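Side-chain contacts in thyroid hormone-inducible hepatic protein (Mus musculus, PDB 3ONT), which plays a role in regulating lipogenesis, especially in the lactating mammary gland, and may act as a transcriptional coactivator: residues 26-29 and 30-34; 62-65 and 66-70. All coordinates share one frame; numbering follows the deposited sequence.

Interaction 1: 26-29 and 30-34; sequences VRNM and EQVVM
The carboxylate of Glu30 reaches back one helical turn to Val26, and its OE2 lies 3.2 Å from Val26 CG1. The aliphatic part of Glu30 passes close to the backbone, with CG 3.4 Å from Val26 O. Its CG is anti to the carbonyl carbon (chi1 -60°), which turns the extended chain back toward the preceding turn. With an alanine here, the contacts of Glu30 with Val26 and with Lys66 of helix 58-73 would probably be lost, leaving a gap beside both. The guanidinium of Arg27 does not close on Glu30; its NH2 forms a salt bridge with Asp73. The amide of Asn28 stands apart from these; its OD1 makes a loose contact with Val32 CG2 at 4.0 Å. Gln31 bends at chi2, and its CG rests 3.3 Å from Arg27 O. Met29, present as selenomethionine, and Val33 run side by side in the same direction, with Met29 CG 4.2 Å from Val33 CG2. Thr141 of the second subunit packs on Met29 and Val32. Four successive i to i+4 backbone bonds hold the last two turns, the final one from Val33 N to Met29 O at 2.9 Å. Val33 then leaves helical geometry. A weak bond from Met34 N to Val32 O, 2.7 Å, closes an inverse gamma turn centred on Val33. The whole is the C-terminal end of helix 15-32 running into its exit turn.

Interaction 2: 62-65 and 66-70; sequences FTML and KSICV
Met64 O accepts two backbone N-H groups from the next turn. The straighter bond comes from Ile68 N at 2.9 Å, in the usual alpha-helical i to i+4 pattern. The other, from Ser67 N, is weak, with an N-H...O angle of only 119°. Ser67 N is shared, for it also donates to Thr63 O at 2.9 Å. Leu65 O is gripped twice as well: Cys69 N donates to it at 3.0 Å, and the hydroxyl of Tyr22 on helix 15-32 adds a second bond.

Among the side chains, Lys66 lies obliquely across one face of the Phe62 ring. Its CD sits 3.7 Å from the ring centroid and 22° off the normal, a CH-pi contact. The approach is offset toward the rim, near CE2 and CZ. Lys66 bends at chi3 (74°), which keeps the end of the chain by the ring, with NZ 3.5 Å from Phe62 CE2. The aliphatic arm of the lysine thus covers an aromatic face while its amino group NZ reaches past the rim beside CE2. On another side of the helix, Met64 CG, in a selenomethionine here, lies 4.2 Å from Ile68 CD1.

Helix 58-73 therefore lies between two partners in its own chain. Phe62, Leu65, Lys66 and Cys69 touch helix 15-32, whereas Met64 and Ile68 touch helix 115-147, where Glu116 is hydrogen-bonded to Ser67 OG. Leu133 and Ala137 of the second subunit add to the packing on Met64, Leu65 and Ile68.

In the fold
Interactions 1 and 2 lie on successive helices, 15-32 and 58-73, with centres about 11 Å apart, and they pack directly on each other. Met29 is the main bridge. Its CE is 3.5 Å from Phe62 CD1, and its SE is 3.7 Å from Leu65 CD1. Val26 CG1 meets Cys69 CB at 3.6 Å. Glu30 OE2 packs 3.5 Å from Lys66 CG, so the lysine that covers Phe62 also touches the glutamate that touches Val26. Interaction 2 is the more buried; its centre is about 9 Å from the centre of the chain, and that of interaction 1 about 18 Å. Both contacts touch the second subunit, so these paired helices contribute to the homodimer interface.

Interaction 1: 26-29 and 30-34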
loop_
_atom_site.group_PDB
_atom_site.type_symbol
_atom_site.label_atom_id
_atom_site.label_comp_id
_atom_site.label_asym_id
_atom_site.label_seq_id
_atom_site.Cartn_x
_atom_site.Cartn_y
_atom_site.Cartn_z
ATOM N N VAL A 26 16.030 -3.480 -7.747
ATOM C CA VAL A 26 16.345 -2.175 -8.281
ATOM C C VAL A 26 17.747 -1.745 -7.856
ATOM O O VAL A 26 18.479 -1.174 -8.670
ATOM C CB VAL A 26 15.277 -1.110 -7.925
ATOM C CG1 VAL A 26 15.765 0.296 -8.294
ATOM C CG2 VAL A 26 13.972 -1.432 -8.626
ATOM N N ARG A 27 18.141 -2.023 -6.612
ATOM C CA ARG A 27 19.513 -1.706 -6.192
ATOM C C ARG A 27 20.555 -2.481 -6.988
ATOM O O ARG A 27 21.577 -1.914 -7.390
ATOM C CB ARG A 27 19.724 -1.868 -4.699
ATOM C CG ARG A 27 19.232 -0.654 -3.927
ATOM C CD ARG A 27 18.789 -1.043 -2.515
ATOM N NE ARG A 27 18.278 0.104 -1.763
ATOM C CZ ARG A 27 19.042 1.031 -1.180
ATOM N NH1 ARG A 27 20.373 0.965 -1.264
ATOM N NH2 ARG A 27 18.468 2.034 -0.518
ATOM N N ASN A 28 20.280 -3.754 -7.247
ATOM C CA ASN A 28 21.123 -4.515 -8.127
ATOM C C ASN A 28 21.170 -3.927 -9.533
ATOM O O ASN A 28 22.254 -3.876 -10.148
ATOM C CB ASN A 28 20.704 -5.973 -8.205
ATOM C CG ASN A 28 21.690 -6.797 -9.009
ATOM O OD1 ASN A 28 21.360 -7.305 -10.077
ATOM N ND2 ASN A 28 22.936 -6.882 -8.525
HETATM N N MSE A 29 20.008 -3.498 -10.040
HETATM C CA MSE A 29 19.914 -2.850 -11.339
HETATM C C MSE A 29 20.836 -1.636 -11.378
HETATM O O MSE A 29 21.555 -1.430 -12.364
HETATM C CB MSE A 29 18.482 -2.418 -11.634
HETATM C CG MSE A 29 18.270 -1.891 -13.031
HETATM SE SE MSE A 29 16.491 -1.150 -13.324
HETATM C CE MSE A 29 16.616 0.382 -12.107
ATOM N N GLU A 30 20.837 -0.841 -10.314
ATOM C CA GLU A 30 21.696 0.328 -10.288
ATOM C C GLU A 30 23.190 0.006 -10.204
ATOM O O GLU A 30 23.994 0.758 -10.739
ATOM C CB GLU A 30 21.293 1.294 -9.191
ATOM C CG GLU A 30 19.885 1.807 -9.348
ATOM C CD GLU A 30 19.384 2.485 -8.080
ATOM O OE1 GLU A 30 20.158 3.244 -7.465
ATOM O OE2 GLU A 30 18.221 2.263 -7.682
ATOM N N GLN A 31 23.571 -1.096 -9.564
ATOM C CA GLN A 31 24.981 -1.486 -9.557
ATOM C C GLN A 31 25.386 -1.874 -10.959
ATOM O O GLN A 31 26.459 -1.507 -11.404
ATOM C CB GLN A 31 25.278 -2.664 -8.630
ATOM C CG GLN A 31 24.786 -2.524 -7.198
ATOM C CD GLN A 31 25.479 -1.411 -6.420
ATOM O OE1 GLN A 31 26.690 -1.166 -6.577
ATOM N NE2 GLN A 31 24.716 -0.748 -5.544
ATOM N N VAL A 32 24.520 -2.612 -11.649
ATOM C CA VAL A 32 24.820 -3.174 -12.972
ATOM C C VAL A 32 24.858 -2.124 -14.086
ATOM O O VAL A 32 25.769 -2.128 -14.934
ATOM C CB VAL A 32 23.816 -4.299 -13.337
ATOM C CG1 VAL A 32 23.880 -4.653 -14.816
ATOM C CG2 VAL A 32 24.056 -5.533 -12.468
ATOM N N VAL A 33 23.877 -1.227 -14.085
ATOM C CA VAL A 33 23.755 -0.222 -15.139
ATOM C C VAL A 33 24.774 0.885 -14.904
ATOM O O VAL A 33 24.456 1.972 -14.439
ATOM C CB VAL A 33 22.291 0.303 -15.269
ATOM C CG1 VAL A 33 22.194 1.405 -16.286
ATOM C CG2 VAL A 33 21.347 -0.852 -15.656
HETATM N N MSE A 34 26.019 0.586 -15.247
HETATM C CA MSE A 34 27.148 1.462 -14.953
HETATM C C MSE A 34 27.132 2.750 -15.768
HETATM O O MSE A 34 27.534 3.813 -15.263
HETATM C CB MSE A 34 28.444 0.718 -15.238
HETATM C CG MSE A 34 28.630 -0.537 -14.402
HETATM SE SE MSE A 34 29.952 -0.279 -12.991
HETATM C CE MSE A 34 28.979 0.991 -11.850
#

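Interaction 2: 62-65 and 66-70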
loop_
_atom_site.group_PDB
_atom_site.type_symbol
_atom_site.label_atom_id
_atom_site.label_comp_id
_atom_site.label_asym_id
_atom_site.label_seq_id
_atom_site.Cartn_x
_atom_site.Cartn_y
_atom_site.Cartn_z
ATOM N N PHE A 62 13.826 3.115 -16.724
ATOM C CA PHE A 62 14.841 2.965 -15.702
ATOM C C PHE A 62 14.683 4.070 -14.632
ATOM O O PHE A 62 14.603 3.792 -13.439
ATOM C CB PHE A 62 16.184 3.019 -16.435
ATOM C CG PHE A 62 17.380 3.130 -15.563
ATOM C CD1 PHE A 62 17.909 2.016 -14.942
ATOM C CD2 PHE A 62 18.047 4.351 -15.440
ATOM C CE1 PHE A 62 19.076 2.120 -14.165
ATOM C CE2 PHE A 62 19.201 4.474 -14.667
ATOM C CZ PHE A 62 19.715 3.356 -14.027
ATOM N N THR A 63 14.585 5.316 -15.062
ATOM C CA THR A 63 14.388 6.413 -14.131
ATOM C C THR A 63 13.151 6.224 -13.252
ATOM O O THR A 63 13.204 6.449 -12.038
ATOM C CB THR A 63 14.315 7.709 -14.901
ATOM O OG1 THR A 63 15.609 7.941 -15.441
ATOM C CG2 THR A 63 13.970 8.875 -14.025
HETATM N N MSE A 64 12.045 5.799 -13.854
HETATM C CA MSE A 64 10.810 5.600 -13.114
HETATM C C MSE A 64 11.000 4.514 -12.056
HETATM O O MSE A 64 10.608 4.689 -10.899
HETATM C CB MSE A 64 9.666 5.244 -14.061
HETATM C CG MSE A 64 8.319 5.178 -13.366
HETATM SE SE MSE A 64 6.857 4.402 -14.442
HETATM C CE MSE A 64 7.522 2.554 -14.492
ATOM N N LEU A 65 11.598 3.398 -12.469
ATOM C CA LEU A 65 11.886 2.298 -11.575
ATOM C C LEU A 65 12.654 2.802 -10.355
ATOM O O LEU A 65 12.277 2.503 -9.220
ATOM C CB LEU A 65 12.680 1.225 -12.307
ATOM C CG LEU A 65 11.948 0.420 -13.383
ATOM C CD1 LEU A 65 12.921 -0.517 -14.060
ATOM C CD2 LEU A 65 10.799 -0.360 -12.788
ATOM N N LYS A 66 13.699 3.600 -10.582
ATOM C CA LYS A 66 14.482 4.162 -9.486
ATOM C C LYS A 66 13.639 5.065 -8.623
ATOM O O LYS A 66 13.778 5.106 -7.395
ATOM C CB LYS A 66 15.680 4.935 -10.008
ATOM C CG LYS A 66 16.855 4.040 -10.377
ATOM C CD LYS A 66 17.704 4.667 -11.471
ATOM C CE LYS A 66 18.580 5.831 -10.998
ATOM N NZ LYS A 66 18.721 6.779 -12.143
ATOM N N SER A 67 12.738 5.780 -9.263
ATOM C CA SER A 67 11.976 6.787 -8.557
ATOM C C SER A 67 10.948 6.150 -7.600
ATOM O O SER A 67 10.741 6.612 -6.473
ATOM C CB SER A 67 11.329 7.704 -9.569
ATOM O OG SER A 67 10.551 8.654 -8.907
ATOM N N ILE A 68 10.324 5.071 -8.053
ATOM C CA ILE A 68 9.422 4.301 -7.228
ATOM C C ILE A 68 10.209 3.629 -6.103
ATOM O O ILE A 68 9.782 3.621 -4.951
ATOM C CB ILE A 68 8.694 3.271 -8.078
ATOM C CG1 ILE A 68 7.707 3.990 -9.001
ATOM C CG2 ILE A 68 8.027 2.220 -7.197
ATOM C CD1 ILE A 68 6.976 3.083 -9.927
ATOM N N CYS A 69 11.381 3.104 -6.423
ATOM C CA CYS A 69 12.225 2.507 -5.402
ATOM C C CYS A 69 12.588 3.478 -4.279
ATOM O O CYS A 69 12.674 3.080 -3.120
ATOM C CB CYS A 69 13.483 1.930 -6.017
ATOM S SG CYS A 69 14.456 1.040 -4.822
ATOM N N VAL A 70 12.806 4.746 -4.609
ATOM C CA VAL A 70 13.111 5.752 -3.576
ATOM C C VAL A 70 11.934 5.879 -2.598
ATOM O O VAL A 70 12.124 6.105 -1.401
ATOM C CB VAL A 70 13.502 7.131 -4.191
ATOM C CG1 VAL A 70 13.440 8.249 -3.157
ATOM C CG2 VAL A 70 14.889 7.062 -4.821
#